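Local coordinates for putative lipoprotein (Clostridium difficile, PDB 4EXR) that is of unknown function but is a putative lipoprotein with two PepSY-type domains, the kind found in peptidase propeptides and YpeB, and binds a sodium ion in the crystal, at residues A[41-52]-A[66-77]. Residues are numbered along the deposited sequence; the frame is centred on the assembly and turned at random. Where two conformers were deposited one is given.
Sequences FKDKYKDADIVD and VEGVDDNNEYKM. With NA (sodium ion), chain B; PO4 (phosphate ion), chain C.
The rings of Y45 and Y75 form an offset stack, with centroids 4.1 Å apart and planes at 22°. CD1 of Y75 lies over one face of the Y45 ring, toward its rim. The opposite face is covered by CG of K44, over the ring centre. At the edge of the Y75 ring, in its plane, sits OD2 of D70, which accepts a 2.6 Å hydrogen bond from Y75 OH. The Y45 hydroxyl hydrogen-bonds to D89 of strand 86-93.

The F41 ring carries CD2 of Y45 over one face. CG of F41 is anti to its backbone N (chi1 -180°), which turns the ring onto the sheet. There CG meets V66 CG1 at 3.6 Å, and CZ reaches G68 N at 3.5 Å. The side chain of F41 crosses that of Y75 at about a right angle. G68 has no side chain, and the ring tip sits close over its backbone. SE of selenomethionine M77 makes oblique Met-aromatic contacts with F41 and Y45. Helix 34-44 and the turn after it pack here on strands 61-69 and 73-80, part of the first PepSY-type unit.

Strands 49-58 and 61-69 pair antiparallel as a hairpin. D49 and V69 exchange two backbone hydrogen bonds. A classic beta bulge follows: V51 N (2.7 Å) and D52 N (3.2 Å) both donate to E67 O, and E67 N returns a hydrogen bond to D52 O.

From the two bulge residues, V51 O and D52 OD1 each bind sodium at 2.4 Å, with D137 and two waters. D52 OD2 lies 4.3 Å from E67 OE2 and accepts from one of those waters. Sodium on D52 OD1 probably offsets part of the charge of D52 beside E67. The bulge probably sets the spacing of V51 O and D52 OD1.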
loop_
_atom_site.group_PDB
_atom_site.type_symbol
_atom_site.label_atom_id
_atom_site.label_comp_id
_atom_site.label_asym_id
_atom_site.label_seq_id
_atom_site.Cartn_x
_atom_site.Cartn_y
_atom_site.Cartn_z
ATOM N N PHE A 41 6.047 5.505 14.297
ATOM C CA PHE A 41 5.603 4.161 13.943
ATOM C C PHE A 41 5.120 3.397 15.186
ATOM O O PHE A 41 4.039 2.801 15.189
ATOM C CB PHE A 41 6.743 3.391 13.263
ATOM C CG PHE A 41 6.362 1.993 12.855
ATOM C CD1 PHE A 41 6.496 0.934 13.743
ATOM C CD2 PHE A 41 5.859 1.745 11.588
ATOM C CE1 PHE A 41 6.123 -0.356 13.382
ATOM C CE2 PHE A 41 5.491 0.458 11.216
ATOM C CZ PHE A 41 5.631 -0.593 12.119
ATOM N N LYS A 42 5.933 3.413 16.234
ATOM C CA LYS A 42 5.649 2.628 17.433
ATOM C C LYS A 42 4.421 3.142 18.165
ATOM O O LYS A 42 3.694 2.378 18.804
ATOM C CB LYS A 42 6.847 2.661 18.370
ATOM C CG LYS A 42 7.978 1.748 17.964
ATOM C CD LYS A 42 9.050 1.790 19.024
ATOM C CE LYS A 42 10.000 0.623 18.894
ATOM N NZ LYS A 42 11.103 0.733 19.891
ATOM N N ASP A 43 4.200 4.447 18.079
ATOM C CA ASP A 43 3.035 5.057 18.697
ATOM C C ASP A 43 1.736 4.619 18.013
ATOM O O ASP A 43 0.703 4.470 18.670
ATOM C CB ASP A 43 3.160 6.578 18.676
ATOM C CG ASP A 43 1.990 7.265 19.350
ATOM O OD1 ASP A 43 1.507 6.738 20.377
ATOM O OD2 ASP A 43 1.551 8.325 18.852
ATOM N N LYS A 44 1.795 4.408 16.701
ATOM C CA LYS A 44 0.612 4.025 15.930
ATOM C C LYS A 44 0.353 2.521 16.006
ATOM O O LYS A 44 -0.794 2.072 16.074
ATOM C CB LYS A 44 0.774 4.442 14.465
ATOM C CG LYS A 44 -0.378 4.021 13.558
ATOM C CD LYS A 44 -1.404 5.129 13.405
ATOM C CE LYS A 44 -2.675 4.629 12.719
ATOM N NZ LYS A 44 -2.493 4.312 11.272
ATOM N N TYR A 45 1.431 1.746 15.982
ATOM C CA TYR A 45 1.351 0.297 15.976
ATOM C C TYR A 45 2.090 -0.213 17.209
ATOM O O TYR A 45 3.237 -0.662 17.135
ATOM C CB TYR A 45 1.930 -0.245 14.665
ATOM C CG TYR A 45 1.157 0.256 13.462
ATOM C CD1 TYR A 45 -0.186 -0.068 13.298
ATOM C CD2 TYR A 45 1.760 1.072 12.498
ATOM C CE1 TYR A 45 -0.912 0.396 12.217
ATOM C CE2 TYR A 45 1.033 1.544 11.405
ATOM C CZ TYR A 45 -0.297 1.199 11.272
ATOM O OH TYR A 45 -1.029 1.646 10.192
ATOM N N LYS A 46 1.400 -0.146 18.342
ATOM C CA LYS A 46 2.009 -0.347 19.653
ATOM C C LYS A 46 2.495 -1.769 19.914
ATOM O O LYS A 46 3.329 -1.983 20.789
ATOM C CB LYS A 46 1.037 0.091 20.755
ATOM C CG LYS A 46 0.633 1.556 20.658
ATOM C CD LYS A 46 -0.406 1.931 21.702
ATOM C CE LYS A 46 -0.824 3.387 21.553
ATOM N NZ LYS A 46 0.339 4.314 21.691
ATOM N N ASP A 47 1.986 -2.732 19.154
ATOM C CA ASP A 47 2.382 -4.133 19.339
ATOM C C ASP A 47 3.316 -4.646 18.239
ATOM O O ASP A 47 3.722 -5.812 18.241
ATOM C CB ASP A 47 1.144 -5.033 19.444
ATOM C CG ASP A 47 1.472 -6.418 19.983
ATOM O OD1 ASP A 47 2.389 -6.525 20.832
ATOM O OD2 ASP A 47 0.827 -7.396 19.548
ATOM N N ALA A 48 3.673 -3.773 17.303
ATOM C CA ALA A 48 4.487 -4.198 16.166
ATOM C C ALA A 48 5.987 -4.117 16.474
ATOM O O ALA A 48 6.426 -3.256 17.239
ATOM C CB ALA A 48 4.162 -3.336 14.937
ATOM N N ASP A 49 6.764 -5.005 15.859
ATOM C CA ASP A 49 8.221 -4.936 15.910
ATOM C C ASP A 49 8.747 -4.389 14.598
ATOM O O ASP A 49 8.333 -4.833 13.537
ATOM C CB ASP A 49 8.826 -6.321 16.109
ATOM C CG ASP A 49 8.455 -6.930 17.442
ATOM O OD1 ASP A 49 8.485 -6.204 18.461
ATOM O OD2 ASP A 49 8.117 -8.130 17.458
ATOM N N ILE A 50 9.683 -3.450 14.662
ATOM C CA ILE A 50 10.257 -2.897 13.439
ATOM C C ILE A 50 11.224 -3.885 12.812
ATOM O O ILE A 50 12.108 -4.421 13.489
ATOM C CB ILE A 50 10.985 -1.560 13.717
ATOM C CG1 ILE A 50 9.956 -0.501 14.131
ATOM C CG2 ILE A 50 11.790 -1.122 12.485
ATOM C CD1 ILE A 50 10.573 0.866 14.498
ATOM N N VAL A 51 11.054 -4.128 11.519
ATOM C CA VAL A 51 11.895 -5.091 10.816
ATOM C C VAL A 51 12.779 -4.443 9.740
ATOM O O VAL A 51 13.742 -5.040 9.291
ATOM C CB VAL A 51 11.053 -6.270 10.201
ATOM C CG1 VAL A 51 10.323 -7.054 11.305
ATOM C CG2 VAL A 51 10.061 -5.754 9.156
ATOM N N ASP A 52 12.452 -3.219 9.333
ATOM C CA ASP A 52 13.265 -2.487 8.356
ATOM C C ASP A 52 13.080 -0.997 8.577
ATOM O O ASP A 52 11.981 -0.545 8.925
ATOM C CB ASP A 52 12.877 -2.821 6.896
ATOM C CG ASP A 52 13.191 -4.267 6.501
ATOM O OD1 ASP A 52 14.393 -4.627 6.390
ATOM O OD2 ASP A 52 12.225 -5.034 6.264
ATOM N N VAL A 66 9.524 3.048 7.394
ATOM C CA VAL A 66 9.605 2.212 8.585
ATOM C C VAL A 66 8.656 1.046 8.361
ATOM O O VAL A 66 7.482 1.250 8.046
ATOM C CB VAL A 66 9.153 2.962 9.852
ATOM C CG1 VAL A 66 9.495 2.138 11.107
ATOM C CG2 VAL A 66 9.793 4.352 9.926
ATOM N N GLU A 67 9.165 -0.175 8.508
ATOM C CA GLU A 67 8.329 -1.357 8.299
ATOM C C GLU A 67 8.385 -2.233 9.526
ATOM O O GLU A 67 9.437 -2.387 10.135
ATOM C CB GLU A 67 8.793 -2.130 7.071
ATOM C CG GLU A 67 8.780 -1.250 5.802
ATOM C CD GLU A 67 9.429 -1.904 4.587
ATOM O OE1 GLU A 67 8.773 -2.739 3.925
ATOM O OE2 GLU A 67 10.594 -1.560 4.289
ATOM N N GLY A 68 7.241 -2.794 9.898
ATOM C CA GLY A 68 7.195 -3.654 11.063
ATOM C C GLY A 68 6.108 -4.691 10.908
ATOM O O GLY A 68 5.353 -4.667 9.936
ATOM N N VAL A 69 6.029 -5.591 11.874
ATOM C CA VAL A 69 5.056 -6.671 11.837
ATOM C C VAL A 69 4.536 -6.954 13.237
ATOM O O VAL A 69 5.219 -6.688 14.240
ATOM C CB VAL A 69 5.677 -7.990 11.290
ATOM C CG1 VAL A 69 6.200 -7.807 9.859
ATOM C CG2 VAL A 69 6.794 -8.505 12.218
ATOM N N ASP A 70 3.327 -7.501 13.305
ATOM C CA ASP A 70 2.870 -8.132 14.531
ATOM C C ASP A 70 2.538 -9.592 14.213
ATOM O O ASP A 70 3.130 -10.171 13.293
ATOM C CB ASP A 70 1.748 -7.346 15.243
ATOM C CG ASP A 70 0.481 -7.145 14.392
ATOM O OD1 ASP A 70 0.230 -7.883 13.420
ATOM O OD2 ASP A 70 -0.301 -6.236 14.731
ATOM N N ASP A 71 1.635 -10.204 14.965
ATOM C CA ASP A 71 1.330 -11.616 14.722
ATOM C C ASP A 71 0.504 -11.840 13.451
ATOM O O ASP A 71 0.472 -12.953 12.915
ATOM C CB ASP A 71 0.604 -12.228 15.926
ATOM C CG ASP A 71 1.488 -12.324 17.161
ATOM O OD1 ASP A 71 2.733 -12.286 17.026
ATOM O OD2 ASP A 71 0.931 -12.458 18.273
ATOM N N ASN A 72 -0.142 -10.777 12.969
ATOM C CA ASN A 72 -1.152 -10.872 11.922
ATOM C C ASN A 72 -0.888 -10.055 10.662
ATOM O O ASN A 72 -1.263 -10.471 9.563
ATOM C CB ASN A 72 -2.506 -10.445 12.492
ATOM C CG ASN A 72 -2.968 -11.356 13.616
ATOM O OD1 ASN A 72 -3.330 -10.892 14.698
ATOM N ND2 ASN A 72 -2.942 -12.655 13.367
ATOM N N ASN A 73 -0.261 -8.889 10.833
ATOM C CA ASN A 73 -0.101 -7.914 9.761
ATOM C C ASN A 73 1.334 -7.452 9.589
ATOM O O ASN A 73 2.141 -7.532 10.519
ATOM C CB ASN A 73 -0.928 -6.651 10.052
ATOM C CG ASN A 73 -2.415 -6.915 10.090
ATOM O OD1 ASN A 73 -2.952 -7.628 9.247
ATOM N ND2 ASN A 73 -3.094 -6.326 11.066
ATOM N N GLU A 74 1.642 -6.962 8.391
ATOM C CA GLU A 74 2.807 -6.113 8.193
ATOM C C GLU A 74 2.338 -4.679 8.032
ATOM O O GLU A 74 1.246 -4.421 7.510
ATOM C CB GLU A 74 3.632 -6.538 6.978
ATOM C CG GLU A 74 2.841 -6.776 5.718
ATOM C CD GLU A 74 3.718 -7.327 4.610
ATOM O OE1 GLU A 74 4.914 -6.966 4.577
ATOM O OE2 GLU A 74 3.219 -8.127 3.788
ATOM N N TYR A 75 3.171 -3.756 8.487
ATOM C CA TYR A 75 2.821 -2.341 8.500
ATOM C C TYR A 75 3.967 -1.589 7.859
ATOM O O TYR A 75 5.133 -1.913 8.084
ATOM C CB TYR A 75 2.670 -1.838 9.929
ATOM C CG TYR A 75 1.633 -2.561 10.732
ATOM C CD1 TYR A 75 0.282 -2.286 10.561
ATOM C CD2 TYR A 75 1.998 -3.524 11.674
ATOM C CE1 TYR A 75 -0.684 -2.959 11.302
ATOM C CE2 TYR A 75 1.045 -4.182 12.419
ATOM C CZ TYR A 75 -0.293 -3.896 12.230
ATOM O OH TYR A 75 -1.243 -4.560 12.972
ATOM N N LYS A 76 3.638 -0.587 7.051
ATOM C CA LYS A 76 4.667 0.219 6.420
ATOM C C LYS A 76 4.267 1.677 6.465
ATOM O O LYS A 76 3.152 2.049 6.090
ATOM C CB LYS A 76 4.926 -0.216 4.979
ATOM C CG LYS A 76 5.985 0.645 4.289
ATOM C CD LYS A 76 6.380 0.104 2.930
ATOM C CE LYS A 76 5.250 0.225 1.935
ATOM N NZ LYS A 76 5.707 -0.143 0.564
HETATM N N MSE A 77 5.175 2.499 6.974
HETATM C CA MSE A 77 4.908 3.928 7.021
HETATM C C MSE A 77 6.011 4.668 6.297
HETATM O O MSE A 77 7.186 4.312 6.402
HETATM C CB MSE A 77 4.814 4.443 8.458
HETATM C CG MSE A 77 3.606 3.939 9.227
HETATM SE SE MSE A 77 3.392 4.891 10.901
HETATM C CE MSE A 77 2.867 6.630 10.216
HETATM NA NA NA B . 14.878 -6.460 7.782
HETATM P P PO4 C . 3.350 0.413 -2.221
HETATM O O1 PO4 C . 4.607 0.508 -3.052
HETATM O O2 PO4 C . 2.381 1.487 -2.654
HETATM O O3 PO4 C . 2.724 -0.947 -2.393
HETATM O O4 PO4 C . 3.704 0.630 -0.782
HETATM O O HOH W 1 -0.131 -9.251 17.189
HETATM O O HOH W 2 12.948 -7.521 6.913
HETATM O O HOH W 3 15.422 -7.875 9.572
#